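Local coordinates for protein spectinomycin 9-adenylyltransferase (Enterococcus faecalis, PDB 6SXJ) that confers resistance to spectinomycin by transferring an adenylyl group from ATP to the 9-hydroxyl of the antibiotic, releasing diphosphate, at residues W98-I107 and P122-T131; N183-L193 and K203-A211. One frame throughout, in Å; residues are numbered along the deposited sequence.

Contact 1. Residues W98-I107 and P122-T131; sequences WNHPPKQEFI and PQKELNSDLT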
loop_
_atom_site.group_PDB
_atom_site.type_symbol
_atom_site.label_atom_id
_atom_site.label_comp_id
_atom_site.label_asym_id
_atom_site.label_seq_id
_atom_site.Cartn_x
_atom_site.Cartn_y
_atom_site.Cartn_z
ATOM N N TRP A 98 -18.722 8.916 -5.496
ATOM C CA TRP A 98 -17.581 8.036 -5.706
ATOM C C TRP A 98 -17.215 7.991 -7.186
ATOM O O TRP A 98 -18.086 7.896 -8.057
ATOM C CB TRP A 98 -17.875 6.624 -5.207
ATOM C CG TRP A 98 -16.781 5.667 -5.582
ATOM C CD1 TRP A 98 -16.846 4.671 -6.509
ATOM C CD2 TRP A 98 -15.448 5.640 -5.057
ATOM N NE1 TRP A 98 -15.642 4.016 -6.588
ATOM C CE2 TRP A 98 -14.763 4.598 -5.710
ATOM C CE3 TRP A 98 -14.765 6.399 -4.101
ATOM C CZ2 TRP A 98 -13.434 4.280 -5.422
ATOM C CZ3 TRP A 98 -13.445 6.085 -3.822
ATOM C CH2 TRP A 98 -12.794 5.036 -4.483
ATOM N N ASN A 99 -15.918 8.071 -7.470
ATOM C CA ASN A 99 -15.437 8.031 -8.848
ATOM C C ASN A 99 -14.090 7.332 -8.882
ATOM O O ASN A 99 -13.154 7.756 -8.197
ATOM C CB ASN A 99 -15.315 9.440 -9.435
ATOM C CG ASN A 99 -14.658 9.445 -10.806
ATOM O OD1 ASN A 99 -13.436 9.564 -10.925
ATOM N ND2 ASN A 99 -15.469 9.310 -11.849
ATOM N N HIS A 100 -13.991 6.277 -9.677
ATOM C CA HIS A 100 -12.707 5.619 -9.884
ATOM C C HIS A 100 -12.035 6.175 -11.136
ATOM O O HIS A 100 -12.674 6.243 -12.195
ATOM C CB HIS A 100 -12.886 4.118 -10.022
ATOM C CG HIS A 100 -11.619 3.392 -10.339
ATOM N ND1 HIS A 100 -10.655 3.127 -9.390
ATOM C CD2 HIS A 100 -11.149 2.885 -11.502
ATOM C CE1 HIS A 100 -9.650 2.485 -9.954
ATOM N NE2 HIS A 100 -9.925 2.324 -11.235
ATOM N N PRO A 101 -10.754 6.581 -11.068
ATOM C CA PRO A 101 -9.860 6.533 -9.901
ATOM C C PRO A 101 -10.063 7.710 -8.945
ATOM O O PRO A 101 -10.433 8.791 -9.392
ATOM C CB PRO A 101 -8.467 6.573 -10.533
ATOM C CG PRO A 101 -8.652 7.369 -11.785
ATOM C CD PRO A 101 -10.093 7.176 -12.243
ATOM N N PRO A 102 -9.833 7.504 -7.648
ATOM C CA PRO A 102 -10.144 8.552 -6.672
ATOM C C PRO A 102 -9.028 9.579 -6.540
ATOM O O PRO A 102 -7.885 9.370 -6.949
ATOM C CB PRO A 102 -10.337 7.772 -5.365
ATOM C CG PRO A 102 -9.464 6.559 -5.527
ATOM C CD PRO A 102 -9.386 6.252 -7.004
ATOM N N LYS A 103 -9.394 10.712 -5.947
ATOM C CA LYS A 103 -8.444 11.783 -5.699
ATOM C C LYS A 103 -7.667 11.540 -4.408
ATOM O O LYS A 103 -8.227 11.131 -3.387
ATOM C CB LYS A 103 -9.172 13.126 -5.634
ATOM C CG LYS A 103 -9.697 13.637 -6.991
ATOM C CD LYS A 103 -10.769 14.712 -6.782
ATOM C CE LYS A 103 -11.815 14.719 -7.894
ATOM N NZ LYS A 103 -13.203 14.925 -7.367
ATOM N N GLN A 104 -6.367 11.813 -4.474
ATOM C CA GLN A 104 -5.419 11.595 -3.394
ATOM C C GLN A 104 -4.696 12.908 -3.137
ATOM O O GLN A 104 -4.071 13.460 -4.047
ATOM C CB GLN A 104 -4.427 10.488 -3.769
ATOM C CG GLN A 104 -3.244 10.340 -2.818
ATOM C CD GLN A 104 -2.301 9.226 -3.235
ATOM O OE1 GLN A 104 -2.655 8.045 -3.183
ATOM N NE2 GLN A 104 -1.097 9.592 -3.655
ATOM N N GLU A 105 -4.759 13.393 -1.894
ATOM C CA GLU A 105 -4.240 14.714 -1.555
ATOM C C GLU A 105 -2.755 14.718 -1.236
ATOM O O GLU A 105 -2.093 15.746 -1.417
ATOM C CB GLU A 105 -5.004 15.276 -0.348
ATOM C CG GLU A 105 -4.385 16.537 0.253
ATOM C CD GLU A 105 -4.599 17.753 -0.627
ATOM O OE1 GLU A 105 -5.326 17.636 -1.623
ATOM O OE2 GLU A 105 -4.058 18.833 -0.326
ATOM N N PHE A 106 -2.221 13.611 -0.735
ATOM C CA PHE A 106 -0.853 13.586 -0.245
ATOM C C PHE A 106 -0.481 12.143 0.028
ATOM O O PHE A 106 -1.329 11.333 0.414
ATOM C CB PHE A 106 -0.698 14.431 1.026
ATOM C CG PHE A 106 0.649 14.312 1.680
ATOM C CD1 PHE A 106 1.702 15.099 1.259
ATOM C CD2 PHE A 106 0.859 13.417 2.728
ATOM C CE1 PHE A 106 2.943 15.000 1.856
ATOM C CE2 PHE A 106 2.101 13.308 3.328
ATOM C CZ PHE A 106 3.144 14.106 2.892
ATOM N N ILE A 107 0.793 11.832 -0.175
ATOM C CA ILE A 107 1.312 10.506 0.124
ATOM C C ILE A 107 2.703 10.665 0.716
ATOM O O ILE A 107 3.576 11.284 0.096
ATOM C CB ILE A 107 1.358 9.607 -1.124
ATOM C CG1 ILE A 107 2.116 8.311 -0.825
ATOM C CG2 ILE A 107 2.001 10.353 -2.291
ATOM C CD1 ILE A 107 1.339 7.323 0.068
ATOM N N PRO A 122 4.266 16.120 -3.035
ATOM C CA PRO A 122 3.056 15.475 -3.562
ATOM C C PRO A 122 1.948 16.484 -3.829
ATOM O O PRO A 122 1.594 17.297 -2.972
ATOM C CB PRO A 122 2.676 14.476 -2.456
ATOM C CG PRO A 122 3.995 14.128 -1.818
ATOM C CD PRO A 122 4.785 15.424 -1.837
ATOM N N GLN A 123 1.423 16.451 -5.050
ATOM C CA GLN A 123 0.304 17.279 -5.466
ATOM C C GLN A 123 -0.927 16.397 -5.611
ATOM O O GLN A 123 -0.824 15.172 -5.722
ATOM C CB GLN A 123 0.611 17.999 -6.788
ATOM C CG GLN A 123 1.645 19.103 -6.639
ATOM C CD GLN A 123 1.315 20.067 -5.511
ATOM O OE1 GLN A 123 0.156 20.431 -5.313
ATOM N NE2 GLN A 123 2.333 20.474 -4.758
ATOM N N LYS A 124 -2.098 17.030 -5.603
ATOM C CA LYS A 124 -3.332 16.289 -5.819
ATOM C C LYS A 124 -3.199 15.448 -7.079
ATOM O O LYS A 124 -2.821 15.953 -8.138
ATOM C CB LYS A 124 -4.521 17.244 -5.941
ATOM C CG LYS A 124 -5.836 16.549 -6.293
ATOM C CD LYS A 124 -6.388 15.726 -5.132
ATOM C CE LYS A 124 -6.719 16.569 -3.906
ATOM N NZ LYS A 124 -7.168 17.958 -4.251
ATOM N N GLU A 125 -3.500 14.159 -6.964
ATOM C CA GLU A 125 -3.386 13.267 -8.106
ATOM C C GLU A 125 -4.479 12.216 -8.025
ATOM O O GLU A 125 -5.134 12.040 -6.992
ATOM C CB GLU A 125 -2.005 12.602 -8.167
ATOM C CG GLU A 125 -1.473 12.174 -6.814
ATOM C CD GLU A 125 -0.249 11.278 -6.912
ATOM O OE1 GLU A 125 -0.258 10.347 -7.750
ATOM O OE2 GLU A 125 0.715 11.498 -6.139
ATOM N N LEU A 126 -4.663 11.514 -9.136
ATOM C CA LEU A 126 -5.597 10.404 -9.226
ATOM C C LEU A 126 -4.797 9.122 -9.073
ATOM O O LEU A 126 -3.722 8.989 -9.666
ATOM C CB LEU A 126 -6.348 10.426 -10.554
ATOM C CG LEU A 126 -7.471 11.461 -10.680
ATOM C CD1 LEU A 126 -8.742 10.963 -9.998
ATOM C CD2 LEU A 126 -7.076 12.813 -10.116
ATOM N N ASN A 127 -5.295 8.200 -8.254
ATOM C CA ASN A 127 -4.540 7.001 -7.891
ATOM C C ASN A 127 -5.498 5.817 -7.912
ATOM O O ASN A 127 -6.225 5.576 -6.942
ATOM C CB ASN A 127 -3.880 7.157 -6.525
ATOM C CG ASN A 127 -3.134 5.911 -6.090
ATOM O OD1 ASN A 127 -3.094 4.910 -6.809
ATOM N ND2 ASN A 127 -2.540 5.962 -4.898
ATOM N N SER A 128 -5.482 5.068 -9.015
ATOM C CA SER A 128 -6.348 3.902 -9.117
ATOM C C SER A 128 -6.087 2.907 -7.995
ATOM O O SER A 128 -7.006 2.206 -7.561
ATOM C CB SER A 128 -6.158 3.229 -10.476
ATOM O OG SER A 128 -6.341 1.830 -10.369
ATOM N N ASP A 129 -4.846 2.835 -7.505
ATOM C CA ASP A 129 -4.533 1.881 -6.449
ATOM C C ASP A 129 -5.220 2.250 -5.142
ATOM O O ASP A 129 -5.501 1.372 -4.320
ATOM C CB ASP A 129 -3.021 1.805 -6.244
ATOM C CG ASP A 129 -2.345 0.892 -7.243
ATOM O OD1 ASP A 129 -2.975 -0.102 -7.659
ATOM O OD2 ASP A 129 -1.185 1.167 -7.618
ATOM N N LEU A 130 -5.490 3.540 -4.927
ATOM C CA LEU A 130 -6.166 3.968 -3.710
ATOM C C LEU A 130 -7.562 3.373 -3.597
ATOM O O LEU A 130 -8.094 3.258 -2.487
ATOM C CB LEU A 130 -6.227 5.495 -3.669
ATOM C CG LEU A 130 -6.953 6.124 -2.483
ATOM C CD1 LEU A 130 -6.271 5.804 -1.162
ATOM C CD2 LEU A 130 -7.035 7.626 -2.697
ATOM N N THR A 131 -8.168 2.982 -4.715
ATOM C CA THR A 131 -9.466 2.324 -4.632
ATOM C C THR A 131 -9.367 0.988 -3.904
ATOM O O THR A 131 -10.310 0.580 -3.220
ATOM C CB THR A 131 -10.051 2.124 -6.034
ATOM O OG1 THR A 131 -10.458 3.392 -6.560
ATOM C CG2 THR A 131 -11.256 1.189 -5.985
#
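An antiparallel strand pairing at the margin of the nucleotidyltransferase sheet, followed directly by the start of helix 130-139, joins 98-107 to 122-131. Gln104 and Glu125 form a hydrogen-bonded pair, with Gln104 N to Glu125 O at 2.8 Å and Glu125 N to Gln104 O at 3.1 Å. Asn127 N then reaches Pro102 O over 3.1 Å and carries the pairing one step further. The Gln104 side chain continues the grip: CG lies opposite the backbone N (chi1 170°) and the chain runs straight on, bringing OE1 to Asn127 ND2 at 2.7 Å. This bond is nearly straight (170°); OE1 lies in the amide plane of Asn127, whereas ND2 is tilted out of the plane of the Gln104 carbonyl, the two amides standing almost perpendicular. Asn127 OD1 turns to Asp129 N in a weak capping bond, so one amide ties the strand to the turn ahead of the helix.

Beyond that turn, Thr131 OG1 and His100 ND1 share a hydrogen bond of 2.8 Å at the edge of the imidazole, in its plane. The same hydroxyl lies 3.3 Å from Trp98 CZ2, near the indole plane, while Trp98 NE1 bonds to Asp161. The ring of Pro102, which follows the cis-linked Pro101, packs its CG on Leu130 CD2. At the far end, Pro122 CB lies 3.9 Å from Phe106 CD1. On its other flank strand 103-108 pairs with strand 85-91, where Glu105 and Phe106 both face Ile89 in a classic beta bulge; 125-126 is thus a short outer strand of the mixed sheet of the nucleotidyltransferase domain.

Contact 2. Residues N183-L193 and K203-A211; sequences NSILTLCRMIL and KDIAGNAVA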
loop_
_atom_site.group_PDB
_atom_site.type_symbol
_atom_site.label_atom_id
_atom_site.label_comp_id
_atom_site.label_asym_id
_atom_site.label_seq_id
_atom_site.Cartn_x
_atom_site.Cartn_y
_atom_site.Cartn_z
ATOM N N ASN A 183 8.443 -8.135 -5.972
ATOM C CA ASN A 183 7.206 -7.398 -5.733
ATOM C C ASN A 183 6.154 -7.764 -6.774
ATOM O O ASN A 183 5.009 -8.090 -6.434
ATOM C CB ASN A 183 7.474 -5.890 -5.750
ATOM C CG ASN A 183 8.699 -5.505 -4.947
ATOM O OD1 ASN A 183 9.754 -6.129 -5.070
ATOM N ND2 ASN A 183 8.568 -4.472 -4.124
ATOM N N SER A 184 6.536 -7.741 -8.053
ATOM C CA SER A 184 5.567 -7.933 -9.126
ATOM C C SER A 184 4.943 -9.322 -9.070
ATOM O O SER A 184 3.721 -9.475 -9.186
ATOM C CB SER A 184 6.244 -7.691 -10.475
ATOM O OG SER A 184 6.461 -6.307 -10.692
ATOM N N ILE A 185 5.769 -10.353 -8.885
ATOM C CA ILE A 185 5.243 -11.715 -8.822
ATOM C C ILE A 185 4.217 -11.834 -7.705
ATOM O O ILE A 185 3.096 -12.311 -7.910
ATOM C CB ILE A 185 6.387 -12.728 -8.628
ATOM C CG1 ILE A 185 7.328 -12.724 -9.828
ATOM C CG2 ILE A 185 5.822 -14.120 -8.408
ATOM C CD1 ILE A 185 8.492 -13.683 -9.690
ATOM N N LEU A 186 4.591 -11.422 -6.496
ATOM C CA LEU A 186 3.710 -11.630 -5.352
ATOM C C LEU A 186 2.531 -10.669 -5.361
ATOM O O LEU A 186 1.444 -11.025 -4.892
ATOM C CB LEU A 186 4.501 -11.500 -4.049
ATOM C CG LEU A 186 5.754 -12.379 -3.990
ATOM C CD1 LEU A 186 6.761 -11.796 -3.010
ATOM C CD2 LEU A 186 5.406 -13.813 -3.617
ATOM N N THR A 187 2.712 -9.463 -5.898
ATOM C CA THR A 187 1.566 -8.588 -6.119
ATOM C C THR A 187 0.516 -9.289 -6.972
ATOM O O THR A 187 -0.666 -9.345 -6.608
ATOM C CB THR A 187 2.019 -7.285 -6.780
ATOM O OG1 THR A 187 3.194 -6.789 -6.125
ATOM C CG2 THR A 187 0.910 -6.236 -6.701
ATOM N N LEU A 188 0.934 -9.845 -8.113
ATOM C CA LEU A 188 0.003 -10.586 -8.956
ATOM C C LEU A 188 -0.621 -11.748 -8.195
ATOM O O LEU A 188 -1.815 -12.028 -8.345
ATOM C CB LEU A 188 0.720 -11.095 -10.204
ATOM C CG LEU A 188 1.061 -10.080 -11.298
ATOM C CD1 LEU A 188 2.014 -10.716 -12.294
ATOM C CD2 LEU A 188 -0.172 -9.580 -11.990
ATOM N N CYS A 189 0.173 -12.447 -7.381
ATOM C CA CYS A 189 -0.384 -13.517 -6.555
ATOM C C CYS A 189 -1.427 -12.967 -5.589
ATOM O O CYS A 189 -2.535 -13.506 -5.477
ATOM C CB CYS A 189 0.733 -14.228 -5.795
ATOM S SG CYS A 189 1.804 -15.242 -6.827
ATOM N N ARG A 190 -1.083 -11.895 -4.871
ATOM C CA ARG A 190 -2.078 -11.180 -4.080
ATOM C C ARG A 190 -3.264 -10.780 -4.954
ATOM O O ARG A 190 -4.422 -11.009 -4.594
ATOM C CB ARG A 190 -1.442 -9.947 -3.429
ATOM C CG ARG A 190 -2.303 -9.280 -2.361
ATOM C CD ARG A 190 -1.742 -7.928 -1.930
ATOM N NE ARG A 190 -1.812 -6.911 -2.982
ATOM C CZ ARG A 190 -2.932 -6.322 -3.398
ATOM N NH1 ARG A 190 -4.103 -6.643 -2.861
ATOM N NH2 ARG A 190 -2.879 -5.407 -4.359
ATOM N N MET A 191 -2.971 -10.195 -6.123
ATOM C CA MET A 191 -4.027 -9.725 -7.024
ATOM C C MET A 191 -5.012 -10.829 -7.357
ATOM O O MET A 191 -6.224 -10.585 -7.462
ATOM C CB MET A 191 -3.410 -9.213 -8.320
ATOM C CG MET A 191 -2.800 -7.836 -8.264
ATOM S SD MET A 191 -2.462 -7.299 -9.936
ATOM C CE MET A 191 -2.140 -5.557 -9.721
ATOM N N ILE A 192 -4.525 -12.056 -7.539
ATOM C CA ILE A 192 -5.372 -13.157 -7.974
ATOM C C ILE A 192 -6.312 -13.581 -6.851
ATOM O O ILE A 192 -7.518 -13.754 -7.050
ATOM C CB ILE A 192 -4.508 -14.331 -8.471
ATOM C CG1 ILE A 192 -3.952 -14.016 -9.864
ATOM C CG2 ILE A 192 -5.324 -15.612 -8.485
ATOM C CD1 ILE A 192 -2.786 -14.883 -10.261
ATOM N N LEU A 193 -5.764 -13.717 -5.642
ATOM C CA LEU A 193 -6.585 -14.097 -4.501
ATOM C C LEU A 193 -7.759 -13.150 -4.322
ATOM O O LEU A 193 -8.912 -13.592 -4.303
ATOM C CB LEU A 193 -5.729 -14.144 -3.242
ATOM C CG LEU A 193 -4.879 -15.412 -3.141
ATOM C CD1 LEU A 193 -3.983 -15.411 -1.915
ATOM C CD2 LEU A 193 -5.748 -16.652 -3.175
ATOM N N LYS A 203 1.636 -10.433 1.008
ATOM C CA LYS A 203 2.299 -10.972 -0.173
ATOM C C LYS A 203 2.859 -12.365 0.093
ATOM O O LYS A 203 2.578 -13.313 -0.650
ATOM C CB LYS A 203 3.417 -10.030 -0.624
ATOM C CG LYS A 203 2.985 -8.601 -0.871
ATOM C CD LYS A 203 4.198 -7.704 -1.108
ATOM C CE LYS A 203 4.127 -7.021 -2.462
ATOM N NZ LYS A 203 5.432 -6.422 -2.862
ATOM N N ASP A 204 3.664 -12.506 1.150
ATOM C CA ASP A 204 4.337 -13.779 1.383
ATOM C C ASP A 204 3.337 -14.914 1.582
ATOM O O ASP A 204 3.599 -16.046 1.163
ATOM C CB ASP A 204 5.288 -13.668 2.581
ATOM C CG ASP A 204 4.660 -12.970 3.775
ATOM O OD1 ASP A 204 4.641 -13.578 4.864
ATOM O OD2 ASP A 204 4.200 -11.817 3.631
ATOM N N ILE A 205 2.180 -14.638 2.184
ATOM C CA ILE A 205 1.182 -15.690 2.350
ATOM C C ILE A 205 0.441 -15.930 1.041
ATOM O O ILE A 205 0.082 -17.070 0.718
ATOM C CB ILE A 205 0.205 -15.341 3.487
ATOM C CG1 ILE A 205 0.864 -15.566 4.848
ATOM C CG2 ILE A 205 -1.068 -16.184 3.372
ATOM C CD1 ILE A 205 2.064 -14.688 5.102
ATOM N N ALA A 206 0.177 -14.862 0.283
ATOM C CA ALA A 206 -0.437 -15.020 -1.030
ATOM C C ALA A 206 0.484 -15.774 -1.981
ATOM O O ALA A 206 0.008 -16.526 -2.838
ATOM C CB ALA A 206 -0.803 -13.653 -1.612
ATOM N N GLY A 207 1.799 -15.603 -1.830
ATOM C CA GLY A 207 2.729 -16.273 -2.728
ATOM C C GLY A 207 2.694 -17.783 -2.592
ATOM O O GLY A 207 2.648 -18.509 -3.589
ATOM N N ASN A 208 2.735 -18.283 -1.356
ATOM C CA ASN A 208 2.676 -19.722 -1.135
ATOM C C ASN A 208 1.281 -20.293 -1.350
ATOM O O ASN A 208 1.156 -21.488 -1.639
ATOM C CB ASN A 208 3.164 -20.055 0.276
ATOM C CG ASN A 208 4.448 -19.321 0.633
ATOM O OD1 ASN A 208 4.561 -18.117 0.414
ATOM N ND2 ASN A 208 5.422 -20.045 1.169
ATOM N N ALA A 209 0.236 -19.470 -1.243
ATOM C CA ALA A 209 -1.108 -19.949 -1.551
ATOM C C ALA A 209 -1.302 -20.116 -3.054
ATOM O O ALA A 209 -1.920 -21.091 -3.500
ATOM C CB ALA A 209 -2.148 -18.987 -0.981
ATOM N N VAL A 210 -0.784 -19.179 -3.854
ATOM C CA VAL A 210 -0.958 -19.272 -5.302
ATOM C C VAL A 210 0.038 -20.254 -5.909
ATOM O O VAL A 210 -0.292 -20.983 -6.850
ATOM C CB VAL A 210 -0.835 -17.882 -5.953
ATOM C CG1 VAL A 210 -1.115 -17.972 -7.454
ATOM C CG2 VAL A 210 -1.778 -16.891 -5.292
ATOM N N ALA A 211 1.270 -20.284 -5.390
ATOM C CA ALA A 211 2.264 -21.228 -5.892
ATOM C C ALA A 211 1.753 -22.661 -5.806
ATOM O O ALA A 211 2.031 -23.483 -6.688
ATOM C CB ALA A 211 3.571 -21.075 -5.113
#
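Leu193 and Val210 slide past one another in opposite directions where helices 183-193 and 203-211 cross, their nearest side-chain atoms, CG and CG2, 4.1 Å apart. The segment axes approach to 8.1 Å at an angle of 74°, and small residues of 203-211 line much of the crossing. Leu193 stretches its CD1 over Ala206, meeting CB at 3.6 Å, and the same methyl also reaches the CB of Ala209. Roughly at a right angle to that approach, the backbone of helix 183-193 comes close, with Arg190 N 3.7 Å from Ala206 CB.

Val210 presents its branches differently to helix 183-193. Its CG2, opposite the carbonyl carbon, touches Cys189 CB at 3.7 Å and also approaches the Cys189 carbonyl oxygen. Cys189 SG lies against Val210 CB at 3.8 Å, while CG1, opposite the backbone N (chi1 -176°), extends toward Ile192 CD1. Further along, the CD2 methyl of Leu186 rests directly on the main chain of Gly207, which has no side chain, 3.7 Å from its CA.

Lys203 closes the N-terminal end of the interface. Its CB packs on Leu186 CB, and its chain, bent at chi3 (121°), runs alongside Thr187, the two side chains pointing the same way. The ammonium arrives over the first turn, with NZ 3.6 Å from Asn183 CB. Beside the crossing, Ile201 touches both Leu193 and Ala206.

The contact between these segments is therefore held by van der Waals packing of methyls, a thiol and aliphatic chains, with the lysine contributing its hydrocarbon length; the fit rests on the shapes of these groups, and the lysine's charge is carried to the border of the apolar patch.

The two contacts belong to different parts of the enzyme. Contact 1 lies in the sheet-containing part that in this family carries nucleotidyl transfer, whereas contact 2 is helical packing in the C-terminal region of the aminoglycoside adenylyltransferase family. They follow one another along the chain and sit on opposite sides of its centre. The centres of contact 1 and contact 2 are 24 Å apart, and the nearest atoms of contact 1 and contact 2 about 6 Å apart, without touching. Helix 159-173 bridges them: His100 of contact 1 packs on its Asp161, Arg164 and Ala165, while from segment 183-193, through side chains that do not touch 203-211, Ser184 and Leu188 meet Leu173, and Met191 meets Ser169 and Ser170.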